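Local coordinates for protein member of s1p family of ribosomal proteins (Pyrococcus furiosus, PDB 5YH1) that probably acts as an exonuclease of the DHH family, binding manganese in this DHH-domain part of a longer archaeal protein that is thought to bind nucleic acids, at residues A36-P39 against K40-A44; F118-E121 against D122-R125; K176-E179 against Y180-V183; D271-G274 against I275-I279. All coordinates share one frame; numbering follows the deposited sequence.

Interaction 1. Residues A36-P39 against K40-A44; sequences ALKP and KIMKA
The backbone O of Lys38 accepts the N-H of Met42, a selenomethionine, at 2.8 Å, the shortest of three i to i+4 bonds that carry helix 32-53 through this turn. Its neighbours are Ile41 N to Leu37 O, which approaches nearly along the carbonyl direction, and Lys43 N to Pro39 O at 2.9 Å. Pro39 has no N-H, and the helix kinks where the bond to the preceding turn is missing; its carbonyl still accepts normally.

On the buried side, Leu37 and Ile41 stand one turn apart and meet through Leu37 CB and Ile41 CD1 at 4.0 Å. With CG1 beside its own backbone N (chi1 -77°), Ile41 sends this branch back over the Leu37 carbonyl. Branched aliphatic residues suit this face, since Leu37 packs on Leu202 of helix 199-210 and Ile41 on Val185 of strand 183-185.

The next pair outward is Lys38 and Met42, whose side chains run side by side in the same direction and both touch Tyr209. The long methylene chain of Lys38 supplies apolar surface here, while its NZ reaches Asp24 in a salt bridge. Lys43 points elsewhere and gives its NZ to the backbone O of Asp182. Between the paired chains of Lys38 and Met42, the nearest approach is from CG of the lysine to SE of the selenomethionine, 4.2 Å.

Interaction 2. Residues F118-E121 against D122-R125; sequences FMME and DHMR
The guanidinium of Arg125 is met at its edge by OE2 of Glu121, almost in the guanidinium plane, with NH1 donating at 3.2 Å in an i to i+4 salt bridge. The fit is less even on the acid: NH1 comes to OE2 from above the carboxylate plane, and the two flat groups are turned 36° apart. Glu121 and Arg125 both hold CG anti to the backbone N, which carries their chains out side by side. A second flat group, the His123 imidazole, is approached obliquely by the selenomethionine Met120, whose CE lies 4.2 Å from CD2; ND1 is occupied by Asp128 O.

Met120 also meets Met124, with CB of the first 4.1 Å from CE of the second. Flexible, unbranched chains fit here because bends at chi2 and chi3 lay Met120 beside His123 and across Met124. Beneath these contacts run regular i to i+4 bonds, among them Arg125 N to Glu121 O at 2.8 Å.

Arg125 also bridges to Glu91 of the second subunit, and Met124 lies against Trp94 of that subunit. This is the last part of helix 109-126, and Met119 and Met120 pack at Pro131 and Leu130 on the loop that leads to strand 132-136 of the parallel sheet.

Interaction 3. Residues K176-E179 against Y180-V183; sequences KVDE and YVDV
Tyr180 and Val177 are joined where the 3-10 segment that includes residues 176-179 leads toward strand 183-185, one of the two outermost strands of the parallel sheet in the DHH domain. The firm part of the contact is this backbone bond, Tyr180 N to Val177 O at 3.0 Å with an N-H...O angle of 159°. It spans three residues, as expected of a 3-10 turn, and the donor stands above the carbonyl plane. The following bond, Val181 N to Asp178 O, is stretched to 3.4 Å and weak, as the chain unwinds into an extended conformation at Val181.

The packed side faces helix 145-152, where Val177, Tyr180 and Val181 all touch Tyr148, and Val181 also reaches Ile158 and Val160 of strand 158-161. Small branched valines fill this face without long chains to bury. Asp178, although partly exposed, is well tied: OD1 bonds to His184 ND1, and OD2 takes bonds from Ala175 N and His189 NE2.

The solvent side is looser. Lys176 and Glu179 are exposed, and neither charged end meets the 180-183 segment; such hydrophilic chains suit a surface turn. Between the two sides lies the Tyr180 ring, broad enough to pack on the helix while turning its edge to the turn. With chi1 at -60°, CG sits beside the backbone N, and the ring folds back along residues 176-179. There its edge faces carbonyl oxygens: CD2 comes within 3.7 Å of Lys176 O.

Interaction 4. Residues D271-G274 against I275-I279; sequences DGRG and IIEEI
Glu277 curls back from the short helix 276-279 onto the loop before it. From CB, the chain leaves with CG beside the backbone N and then bends sharply at chi2 (90°), which turns the carboxylate toward Arg273 and Gly274. CD comes within 3.6 Å of Gly274 N, and at the tip OE1 accepts that N-H at 2.8 Å, on its syn side and slightly out of the carboxylate plane. OE2 rests against Arg273 CG at 3.6 Å; the arginine's NE is turned instead to Glu76.

The carbonyl O of Gly272 is gripped twice, by Ile275 N at 2.8 Å and Ile276 N at 2.9 Å, from opposite faces of its plane. Both glycines suit their positive phi angles, and the backbone angles at Gly274 are ones that call for glycine. A water donates to both Gly274 O and Glu278 OE2. That same carbonyl accepts from Tyr154 OH of the third subunit, while the isoleucines bury their branches, Ile276 against Ile260 and Tyr69.

Upstream, Asp271 OD1 accepts Arg273 N at 3.0 Å, and its OD2 forms a salt bridge with Arg273 NH1. The motif is thus an Asx turn at 271-273, followed by a glycine-containing turn into the short helix.

Along the chain the four contacts follow one another in series. Interactions 1 and 3 are neighbours, with centres 15 Å apart: helix 32-53 packs on strand 183-185, into which residues 176-183 lead, and Val183 fits against Lys40, Lys43 and Ala44. Interaction 4 lies on the opposite side of the chain's centre from interaction 3, against strand 97-102 at the other end of the parallel sheet. Interaction 2, on helix 109-126, is about 11 Å from interaction 4 at the nearest atoms, so within one chain they do not touch. Between chains they do: Met120 packs on Gly274 of the second subunit, and Arg273 on Met124 of the third subunit, so both belong to the assembly interface.

Interaction 1. Residues A36-P39 against K40-A44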
ATOM      1  N   ALA A  36      25.188 -32.450 -13.967  1.00 27.27           N
ATOM      2  CA  ALA A  36      24.503 -33.206 -12.928  1.00 28.76           C
ATOM      3  C   ALA A  36      23.027 -32.752 -12.745  1.00 30.28           C
ATOM      4  O   ALA A  36      22.171 -33.556 -12.376  1.00 32.54           O
ATOM      5  CB  ALA A  36      25.279 -33.114 -11.615  1.00 27.18           C
ATOM      6  N   LEU A  37      22.737 -31.480 -13.020  1.00 30.96           N
ATOM      7  CA  LEU A  37      21.373 -30.922 -12.886  1.00 30.14           C
ATOM      8  C   LEU A  37      20.518 -31.116 -14.133  1.00 30.07           C
ATOM      9  O   LEU A  37      19.334 -30.782 -14.134  1.00 30.35           O
ATOM     10  CB  LEU A  37      21.441 -29.425 -12.603  1.00 28.44           C
ATOM     11  CG  LEU A  37      21.984 -28.996 -11.246  1.00 29.52           C
ATOM     12  CD1 LEU A  37      22.113 -27.478 -11.230  1.00 30.14           C
ATOM     13  CD2 LEU A  37      21.097 -29.484 -10.107  1.00 29.51           C
ATOM     14  N   LYS A  38      21.111 -31.637 -15.194  1.00 30.48           N
ATOM     15  CA  LYS A  38      20.422 -31.749 -16.489  1.00 32.86           C
ATOM     16  C   LYS A  38      19.051 -32.444 -16.450  1.00 32.18           C
ATOM     17  O   LYS A  38      18.101 -31.950 -17.051  1.00 32.30           O
ATOM     18  CB  LYS A  38      21.316 -32.460 -17.490  1.00 33.74           C
ATOM     19  CG  LYS A  38      20.922 -32.281 -18.940  1.00 36.07           C
ATOM     20  CD  LYS A  38      22.110 -32.694 -19.786  1.00 39.58           C
ATOM     21  CE  LYS A  38      21.818 -32.653 -21.264  1.00 42.34           C
ATOM     22  NZ  LYS A  38      23.101 -32.471 -22.000  1.00 43.63           N
ATOM     23  N   PRO A  39      18.947 -33.599 -15.773  1.00 31.43           N
ATOM     24  CA  PRO A  39      17.629 -34.238 -15.716  1.00 32.90           C
ATOM     25  C   PRO A  39      16.528 -33.342 -15.099  1.00 31.38           C
ATOM     26  O   PRO A  39      15.414 -33.301 -15.613  1.00 30.84           O
ATOM     27  CB  PRO A  39      17.877 -35.484 -14.842  1.00 32.22           C
ATOM     28  CG  PRO A  39      19.350 -35.741 -14.953  1.00 32.63           C
ATOM     29  CD  PRO A  39      19.962 -34.376 -15.036  1.00 32.77           C
ATOM     30  N   LYS A  40      16.844 -32.635 -14.023  1.00 30.58           N
ATOM     31  CA  LYS A  40      15.876 -31.729 -13.397  1.00 31.75           C
ATOM     32  C   LYS A  40      15.646 -30.471 -14.224  1.00 30.41           C
ATOM     33  O   LYS A  40      14.532 -29.972 -14.303  1.00 30.28           O
ATOM     34  CB  LYS A  40      16.309 -31.385 -11.982  1.00 33.68           C
ATOM     35  CG  LYS A  40      16.531 -32.635 -11.145  1.00 37.62           C
ATOM     36  CD  LYS A  40      16.266 -32.411  -9.670  1.00 43.90           C
ATOM     37  CE  LYS A  40      17.385 -32.964  -8.799  1.00 48.61           C
ATOM     38  NZ  LYS A  40      17.102 -32.713  -7.355  1.00 51.44           N
ATOM     39  N   ILE A  41      16.696 -29.976 -14.867  1.00 30.12           N
ATOM     40  CA  ILE A  41      16.557 -28.874 -15.809  1.00 29.42           C
ATOM     41  C   ILE A  41      15.593 -29.233 -16.945  1.00 29.57           C
ATOM     42  O   ILE A  41      14.724 -28.427 -17.309  1.00 27.16           O
ATOM     43  CB  ILE A  41      17.930 -28.444 -16.371  1.00 27.46           C
ATOM     44  CG1 ILE A  41      18.666 -27.617 -15.307  1.00 27.98           C
ATOM     45  CG2 ILE A  41      17.766 -27.638 -17.647  1.00 27.05           C
ATOM     46  CD1 ILE A  41      20.106 -27.282 -15.646  1.00 28.25           C
HETATM   47  N   MSE A  42      15.744 -30.437 -17.484  1.00 29.46           N
HETATM   48  CA  MSE A  42      14.895 -30.908 -18.583  1.00 32.00           C
HETATM   49  C   MSE A  42      13.481 -31.166 -18.107  1.00 29.53           C
HETATM   50  O   MSE A  42      12.534 -30.910 -18.833  1.00 29.62           O
HETATM   51  CB  MSE A  42      15.485 -32.153 -19.254  1.00 33.62           C
HETATM   52  CG  MSE A  42      16.696 -31.744 -20.095  1.00 38.45           C
HETATM   53 SE   MSE A  42      17.488 -33.256 -21.104  1.00 43.93          SE
HETATM   54  CE  MSE A  42      16.295 -33.222 -22.671  1.00 38.84           C
ATOM     55  N   LYS A  43      13.327 -31.665 -16.892  1.00 28.98           N
ATOM     56  CA  LYS A  43      12.001 -31.828 -16.295  1.00 30.66           C
ATOM     57  C   LYS A  43      11.296 -30.477 -16.095  1.00 30.37           C
ATOM     58  O   LYS A  43      10.118 -30.340 -16.416  1.00 31.13           O
ATOM     59  CB  LYS A  43      12.106 -32.557 -14.961  1.00 30.94           C
ATOM     60  CG  LYS A  43      10.756 -32.878 -14.326  1.00 33.67           C
ATOM     61  CD  LYS A  43      10.953 -33.713 -13.074  1.00 35.23           C
ATOM     62  CE  LYS A  43       9.641 -34.050 -12.384  1.00 36.74           C
ATOM     63  NZ  LYS A  43       9.933 -34.674 -11.067  1.00 37.08           N
ATOM     64  N   ALA A  44      12.022 -29.486 -15.578  1.00 29.15           N
ATOM     65  CA  ALA A  44      11.466 -28.139 -15.404  1.00 28.32           C
ATOM     66  C   ALA A  44      10.952 -27.594 -16.729  1.00 27.86           C
ATOM     67  O   ALA A  44       9.836 -27.074 -16.813  1.00 28.37           O
ATOM     68  CB  ALA A  44      12.512 -27.197 -14.813  1.00 27.65           C
TER

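Interaction 2. Residues F118-E121 against D122-R125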
ATOM      1  N   PHE A 118      -6.273 -14.664  -6.877  1.00 26.59           N
ATOM      2  CA  PHE A 118      -6.281 -14.303  -8.292  1.00 27.44           C
ATOM      3  C   PHE A 118      -6.520 -15.519  -9.186  1.00 27.09           C
ATOM      4  O   PHE A 118      -7.321 -15.449 -10.109  1.00 26.58           O
ATOM      5  CB  PHE A 118      -4.966 -13.604  -8.682  1.00 29.42           C
ATOM      6  CG  PHE A 118      -4.957 -12.114  -8.435  1.00 33.24           C
ATOM      7  CD1 PHE A 118      -5.640 -11.542  -7.358  1.00 34.45           C
ATOM      8  CD2 PHE A 118      -4.239 -11.272  -9.279  1.00 36.65           C
ATOM      9  CE1 PHE A 118      -5.613 -10.165  -7.145  1.00 36.24           C
ATOM     10  CE2 PHE A 118      -4.210  -9.894  -9.068  1.00 38.84           C
ATOM     11  CZ  PHE A 118      -4.903  -9.342  -7.999  1.00 37.27           C
HETATM   12  N   MSE A 119      -5.836 -16.630  -8.924  1.00 26.79           N
HETATM   13  CA  MSE A 119      -6.002 -17.826  -9.775  1.00 28.23           C
HETATM   14  C   MSE A 119      -7.396 -18.412  -9.624  1.00 28.46           C
HETATM   15  O   MSE A 119      -7.963 -18.917 -10.590  1.00 27.51           O
HETATM   16  CB  MSE A 119      -4.908 -18.875  -9.522  1.00 28.64           C
HETATM   17  CG  MSE A 119      -5.164 -19.681  -8.254  1.00 29.77           C
HETATM   18 SE   MSE A 119      -3.786 -21.031  -7.819  0.95 34.56          SE
HETATM   19  CE  MSE A 119      -2.196 -19.890  -7.610  1.00 34.25           C
HETATM   20  N   MSE A 120      -7.963 -18.349  -8.421  1.00 29.21           N
HETATM   21  CA  MSE A 120      -9.309 -18.877  -8.199  1.00 30.70           C
HETATM   22  C   MSE A 120     -10.347 -18.010  -8.887  1.00 31.41           C
HETATM   23  O   MSE A 120     -11.351 -18.516  -9.383  1.00 30.54           O
HETATM   24  CB  MSE A 120      -9.591 -19.031  -6.705  1.00 32.47           C
HETATM   25  CG  MSE A 120      -8.896 -20.252  -6.109  1.00 34.25           C
HETATM   26 SE   MSE A 120      -9.456 -21.920  -7.013  1.00 41.34          SE
HETATM   27  CE  MSE A 120     -11.406 -21.778  -6.721  1.00 39.12           C
ATOM     28  N   GLU A 121     -10.117 -16.703  -8.960  1.00 31.79           N
ATOM     29  CA  GLU A 121     -11.040 -15.846  -9.711  1.00 33.62           C
ATOM     30  C   GLU A 121     -11.044 -16.178 -11.206  1.00 33.51           C
ATOM     31  O   GLU A 121     -12.104 -16.284 -11.813  1.00 33.78           O
ATOM     32  CB  GLU A 121     -10.728 -14.362  -9.525  1.00 34.09           C
ATOM     33  CG  GLU A 121     -11.657 -13.499 -10.364  1.00 36.49           C
ATOM     34  CD  GLU A 121     -11.669 -12.046  -9.963  1.00 38.42           C
ATOM     35  OE1 GLU A 121     -11.509 -11.742  -8.768  1.00 42.43           O
ATOM     36  OE2 GLU A 121     -11.858 -11.204 -10.853  1.00 40.47           O
ATOM     37  N   ASP A 122      -9.862 -16.304 -11.805  1.00 32.86           N
ATOM     38  CA  ASP A 122      -9.768 -16.682 -13.218  1.00 32.86           C
ATOM     39  C   ASP A 122     -10.392 -18.054 -13.469  1.00 31.62           C
ATOM     40  O   ASP A 122     -11.054 -18.263 -14.485  1.00 31.09           O
ATOM     41  CB  ASP A 122      -8.315 -16.672 -13.695  1.00 32.80           C
ATOM     42  CG  ASP A 122      -7.775 -15.272 -13.908  1.00 34.04           C
ATOM     43  OD1 ASP A 122      -8.548 -14.295 -13.932  1.00 36.84           O
ATOM     44  OD2 ASP A 122      -6.556 -15.145 -14.060  1.00 37.09           O
ATOM     45  N   HIS A 123     -10.170 -18.980 -12.548  1.00 31.56           N
ATOM     46  CA  HIS A 123     -10.777 -20.294 -12.625  1.00 34.15           C
ATOM     47  C   HIS A 123     -12.309 -20.202 -12.661  1.00 35.74           C
ATOM     48  O   HIS A 123     -12.938 -20.685 -13.592  1.00 34.76           O
ATOM     49  CB  HIS A 123     -10.332 -21.142 -11.440  1.00 35.52           C
ATOM     50  CG  HIS A 123     -10.827 -22.552 -11.485  1.00 39.64           C
ATOM     51  ND1 HIS A 123     -10.509 -23.420 -12.508  1.00 41.75           N
ATOM     52  CD2 HIS A 123     -11.606 -23.251 -10.626  1.00 41.41           C
ATOM     53  CE1 HIS A 123     -11.066 -24.595 -12.275  1.00 43.04           C
ATOM     54  NE2 HIS A 123     -11.739 -24.518 -11.140  1.00 43.49           N
HETATM   55  N   MSE A 124     -12.892 -19.548 -11.666  1.00 37.30           N
HETATM   56  CA  MSE A 124     -14.348 -19.489 -11.532  1.00 40.37           C
HETATM   57  C   MSE A 124     -14.967 -18.611 -12.578  1.00 39.39           C
HETATM   58  O   MSE A 124     -16.010 -18.933 -13.124  1.00 39.69           O
HETATM   59  CB  MSE A 124     -14.739 -18.935 -10.167  1.00 44.43           C
HETATM   60  CG  MSE A 124     -14.343 -19.874  -9.030  1.00 50.46           C
HETATM   61 SE   MSE A 124     -14.715 -19.041  -7.271  1.00 66.42          SE
HETATM   62  CE  MSE A 124     -13.401 -17.588  -7.164  1.00 58.55           C
ATOM     63  N   ARG A 125     -14.333 -17.490 -12.883  1.00 39.27           N
ATOM     64  CA  ARG A 125     -14.947 -16.500 -13.766  1.00 39.23           C
ATOM     65  C   ARG A 125     -14.787 -16.827 -15.254  1.00 38.58           C
ATOM     66  O   ARG A 125     -15.719 -16.643 -16.029  1.00 38.32           O
ATOM     67  CB  ARG A 125     -14.360 -15.131 -13.460  1.00 40.07           C
ATOM     68  CG  ARG A 125     -15.108 -13.969 -14.061  1.00 40.67           C
ATOM     69  CD  ARG A 125     -14.506 -12.679 -13.558  1.00 42.19           C
ATOM     70  NE  ARG A 125     -15.261 -11.528 -14.026  1.00 45.36           N
ATOM     71  CZ  ARG A 125     -15.127 -10.297 -13.550  1.00 45.24           C
ATOM     72  NH1 ARG A 125     -14.268 -10.032 -12.578  1.00 47.00           N
ATOM     73  NH2 ARG A 125     -15.868  -9.323 -14.047  1.00 48.78           N
TER

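Interaction 3. Residues K176-E179 against Y180-V183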
ATOM      1  N   LYS A 176      13.943 -31.318   2.807  1.00 35.23           N
ATOM      2  CA  LYS A 176      12.574 -31.286   3.307  1.00 36.79           C
ATOM      3  C   LYS A 176      11.618 -30.585   2.338  1.00 33.94           C
ATOM      4  O   LYS A 176      10.538 -31.101   2.044  1.00 30.78           O
ATOM      5  CB  LYS A 176      12.534 -30.600   4.671  1.00 40.95           C
ATOM      6  CG  LYS A 176      11.223 -30.796   5.410  1.00 47.48           C
ATOM      7  CD  LYS A 176      11.222 -30.082   6.753  1.00 53.06           C
ATOM      8  CE  LYS A 176       9.929 -30.360   7.511  1.00 56.27           C
ATOM      9  NZ  LYS A 176       9.686 -29.344   8.574  1.00 59.28           N
ATOM     10  N   VAL A 177      12.038 -29.431   1.814  1.00 32.27           N
ATOM     11  CA  VAL A 177      11.202 -28.653   0.896  1.00 30.75           C
ATOM     12  C   VAL A 177      10.831 -29.436  -0.361  1.00 30.64           C
ATOM     13  O   VAL A 177       9.785 -29.175  -0.954  1.00 27.87           O
ATOM     14  CB  VAL A 177      11.882 -27.318   0.482  1.00 30.68           C
ATOM     15  CG1 VAL A 177      13.063 -27.570  -0.453  1.00 30.16           C
ATOM     16  CG2 VAL A 177      10.878 -26.374  -0.168  1.00 29.40           C
ATOM     17  N   ASP A 178      11.680 -30.385  -0.768  1.00 31.37           N
ATOM     18  CA  ASP A 178      11.458 -31.129  -2.021  1.00 32.41           C
ATOM     19  C   ASP A 178      10.183 -31.972  -2.016  1.00 33.09           C
ATOM     20  O   ASP A 178       9.613 -32.245  -3.078  1.00 31.28           O
ATOM     21  CB  ASP A 178      12.653 -32.031  -2.356  1.00 33.43           C
ATOM     22  CG  ASP A 178      13.897 -31.244  -2.737  1.00 33.98           C
ATOM     23  OD1 ASP A 178      13.787 -30.264  -3.494  1.00 35.78           O
ATOM     24  OD2 ASP A 178      14.990 -31.605  -2.275  1.00 35.42           O
ATOM     25  N   GLU A 179       9.728 -32.372  -0.833  1.00 34.70           N
ATOM     26  CA  GLU A 179       8.464 -33.119  -0.723  1.00 37.29           C
ATOM     27  C   GLU A 179       7.239 -32.281  -1.090  1.00 35.12           C
ATOM     28  O   GLU A 179       6.183 -32.838  -1.369  1.00 35.04           O
ATOM     29  CB  GLU A 179       8.293 -33.681   0.684  1.00 40.09           C
ATOM     30  CG  GLU A 179       9.342 -34.718   1.050  1.00 45.15           C
ATOM     31  CD  GLU A 179       9.318 -35.101   2.523  1.00 50.36           C
ATOM     32  OE1 GLU A 179       9.170 -34.206   3.390  1.00 54.41           O
ATOM     33  OE2 GLU A 179       9.461 -36.305   2.812  1.00 53.39           O
ATOM     34  N   TYR A 180       7.375 -30.955  -1.105  1.00 32.14           N
ATOM     35  CA  TYR A 180       6.239 -30.079  -1.386  1.00 31.57           C
ATOM     36  C   TYR A 180       6.252 -29.481  -2.788  1.00 32.44           C
ATOM     37  O   TYR A 180       5.329 -28.758  -3.145  1.00 31.62           O
ATOM     38  CB  TYR A 180       6.176 -28.960  -0.352  1.00 31.83           C
ATOM     39  CG  TYR A 180       6.023 -29.472   1.053  1.00 31.46           C
ATOM     40  CD1 TYR A 180       4.763 -29.669   1.609  1.00 32.08           C
ATOM     41  CD2 TYR A 180       7.136 -29.782   1.817  1.00 32.95           C
ATOM     42  CE1 TYR A 180       4.619 -30.149   2.902  1.00 33.42           C
ATOM     43  CE2 TYR A 180       7.006 -30.266   3.110  1.00 34.30           C
ATOM     44  CZ  TYR A 180       5.745 -30.442   3.644  1.00 34.12           C
ATOM     45  OH  TYR A 180       5.628 -30.910   4.923  1.00 37.32           O
ATOM     46  N   VAL A 181       7.288 -29.768  -3.579  1.00 32.08           N
ATOM     47  CA  VAL A 181       7.375 -29.253  -4.948  1.00 31.18           C
ATOM     48  C   VAL A 181       7.673 -30.377  -5.935  1.00 30.81           C
ATOM     49  O   VAL A 181       8.230 -31.403  -5.561  1.00 30.82           O
ATOM     50  CB  VAL A 181       8.432 -28.132  -5.085  1.00 31.81           C
ATOM     51  CG1 VAL A 181       8.129 -26.989  -4.118  1.00 31.46           C
ATOM     52  CG2 VAL A 181       9.844 -28.656  -4.875  1.00 31.22           C
ATOM     53  N   ASP A 182       7.322 -30.152  -7.197  1.00 30.00           N
ATOM     54  CA  ASP A 182       7.379 -31.184  -8.229  1.00 30.26           C
ATOM     55  C   ASP A 182       8.741 -31.308  -8.914  1.00 31.01           C
ATOM     56  O   ASP A 182       9.136 -32.397  -9.327  1.00 30.70           O
ATOM     57  CB  ASP A 182       6.282 -30.925  -9.262  1.00 31.16           C
ATOM     58  CG  ASP A 182       4.882 -31.026  -8.652  1.00 32.67           C
ATOM     59  OD1 ASP A 182       4.333 -32.136  -8.687  1.00 33.92           O
ATOM     60  OD2 ASP A 182       4.369 -30.033  -8.082  1.00 31.26           O
ATOM     61  N   VAL A 183       9.439 -30.192  -9.078  1.00 30.26           N
ATOM     62  CA  VAL A 183      10.840 -30.239  -9.494  1.00 29.89           C
ATOM     63  C   VAL A 183      11.586 -29.050  -8.906  1.00 29.29           C
ATOM     64  O   VAL A 183      11.100 -27.908  -8.946  1.00 28.68           O
ATOM     65  CB  VAL A 183      11.014 -30.296 -11.024  1.00 30.66           C
ATOM     66  CG1 VAL A 183      10.515 -29.028 -11.690  1.00 31.50           C
ATOM     67  CG2 VAL A 183      12.477 -30.547 -11.387  1.00 30.94           C
TER

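Interaction 4. Residues D271-G274 against I275-I279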
ATOM      1  N   ASP A 271       6.374  -4.977 -11.812  1.00 26.91           N
ATOM      2  CA  ASP A 271       7.329  -5.942 -12.371  1.00 26.77           C
ATOM      3  C   ASP A 271       8.316  -5.343 -13.373  1.00 25.70           C
ATOM      4  O   ASP A 271       9.181  -6.048 -13.882  1.00 25.28           O
ATOM      5  CB  ASP A 271       6.595  -7.136 -12.989  1.00 26.22           C
ATOM      6  CG  ASP A 271       5.689  -6.755 -14.137  1.00 26.75           C
ATOM      7  OD1 ASP A 271       5.896  -5.698 -14.783  1.00 27.29           O
ATOM      8  OD2 ASP A 271       4.761  -7.547 -14.410  1.00 26.39           O
ATOM      9  N   GLY A 272       8.170  -4.052 -13.660  1.00 26.07           N
ATOM     10  CA  GLY A 272       9.104  -3.340 -14.523  1.00 26.13           C
ATOM     11  C   GLY A 272       8.985  -3.620 -16.011  1.00 26.30           C
ATOM     12  O   GLY A 272       9.834  -3.181 -16.788  1.00 26.38           O
ATOM     13  N   ARG A 273       7.943  -4.339 -16.422  1.00 27.52           N
ATOM     14  CA  ARG A 273       7.746  -4.650 -17.846  1.00 29.08           C
ATOM     15  C   ARG A 273       7.695  -3.359 -18.660  1.00 28.15           C
ATOM     16  O   ARG A 273       6.984  -2.423 -18.297  1.00 28.44           O
ATOM     17  CB  ARG A 273       6.463  -5.461 -18.066  1.00 29.96           C
ATOM     18  CG  ARG A 273       6.163  -5.764 -19.521  1.00 31.47           C
ATOM     19  CD  ARG A 273       5.040  -6.782 -19.702  1.00 34.51           C
ATOM     20  NE  ARG A 273       5.305  -8.032 -18.983  1.00 37.69           N
ATOM     21  CZ  ARG A 273       4.825  -8.347 -17.774  1.00 43.34           C
ATOM     22  NH1 ARG A 273       4.018  -7.517 -17.103  1.00 45.08           N
ATOM     23  NH2 ARG A 273       5.153  -9.513 -17.214  1.00 43.88           N
ATOM     24  N   GLY A 274       8.456  -3.332 -19.751  1.00 26.80           N
ATOM     25  CA  GLY A 274       8.597  -2.160 -20.602  1.00 26.09           C
ATOM     26  C   GLY A 274       9.862  -1.396 -20.292  1.00 25.53           C
ATOM     27  O   GLY A 274      10.296  -0.564 -21.093  1.00 26.52           O
ATOM     28  N   ILE A 275      10.449  -1.675 -19.125  1.00 24.85           N
ATOM     29  CA  ILE A 275      11.684  -1.026 -18.687  1.00 23.99           C
ATOM     30  C   ILE A 275      12.806  -2.051 -18.491  1.00 24.16           C
ATOM     31  O   ILE A 275      13.895  -1.886 -19.034  1.00 23.50           O
ATOM     32  CB  ILE A 275      11.481  -0.238 -17.377  1.00 23.95           C
ATOM     33  CG1 ILE A 275      10.226   0.645 -17.479  1.00 24.49           C
ATOM     34  CG2 ILE A 275      12.705   0.617 -17.070  1.00 23.54           C
ATOM     35  CD1 ILE A 275       9.905   1.431 -16.224  1.00 24.88           C
ATOM     36  N   ILE A 276      12.544  -3.088 -17.703  1.00 24.30           N
ATOM     37  CA  ILE A 276      13.574  -4.073 -17.358  1.00 25.47           C
ATOM     38  C   ILE A 276      14.210  -4.729 -18.605  1.00 25.96           C
ATOM     39  O   ILE A 276      15.419  -4.933 -18.644  1.00 26.07           O
ATOM     40  CB  ILE A 276      13.029  -5.133 -16.358  1.00 25.45           C
ATOM     41  CG1 ILE A 276      14.144  -6.034 -15.824  1.00 25.81           C
ATOM     42  CG2 ILE A 276      11.941  -5.992 -16.984  1.00 25.75           C
ATOM     43  CD1 ILE A 276      15.151  -5.327 -14.955  1.00 26.70           C
ATOM     44  N   GLU A 277      13.400  -5.028 -19.621  1.00 27.58           N
ATOM     45  CA  GLU A 277      13.895  -5.645 -20.855  1.00 29.22           C
ATOM     46  C   GLU A 277      14.909  -4.752 -21.575  1.00 30.00           C
ATOM     47  O   GLU A 277      15.842  -5.257 -22.215  1.00 28.06           O
ATOM     48  CB  GLU A 277      12.759  -5.956 -21.837  1.00 30.40           C
ATOM     49  CG  GLU A 277      11.691  -6.905 -21.317  1.00 32.02           C
ATOM     50  CD  GLU A 277      10.542  -6.196 -20.611  1.00 32.50           C
ATOM     51  OE1 GLU A 277      10.637  -4.982 -20.338  1.00 31.31           O
ATOM     52  OE2 GLU A 277       9.539  -6.868 -20.313  1.00 34.38           O
ATOM     53  N   GLU A 278      14.700  -3.439 -21.489  1.00 29.59           N
ATOM     54  CA  GLU A 278      15.582  -2.469 -22.123  1.00 29.90           C
ATOM     55  C   GLU A 278      16.896  -2.387 -21.375  1.00 29.19           C
ATOM     56  O   GLU A 278      17.968  -2.353 -21.984  1.00 30.74           O
ATOM     57  CB  GLU A 278      14.937  -1.081 -22.160  1.00 31.46           C
ATOM     58  CG  GLU A 278      13.583  -1.015 -22.858  1.00 32.62           C
ATOM     59  CD  GLU A 278      13.650  -1.351 -24.331  1.00 34.01           C
ATOM     60  OE1 GLU A 278      14.757  -1.491 -24.887  1.00 36.14           O
ATOM     61  OE2 GLU A 278      12.580  -1.472 -24.948  1.00 37.09           O
ATOM     62  N   ILE A 279      16.813  -2.372 -20.053  1.00 27.61           N
ATOM     63  CA  ILE A 279      18.003  -2.330 -19.219  1.00 27.51           C
ATOM     64  C   ILE A 279      18.842  -3.604 -19.407  1.00 27.37           C
ATOM     65  O   ILE A 279      20.072  -3.538 -19.438  1.00 27.52           O
ATOM     66  CB  ILE A 279      17.626  -2.128 -17.745  1.00 27.68           C
ATOM     67  CG1 ILE A 279      16.973  -0.750 -17.559  1.00 28.93           C
ATOM     68  CG2 ILE A 279      18.849  -2.250 -16.839  1.00 27.50           C
ATOM     69  CD1 ILE A 279      16.229  -0.604 -16.246  1.00 29.39           C
TER
HETATM   70  O   HOH W   1      10.425  -0.513 -23.823  1.00 35.97           O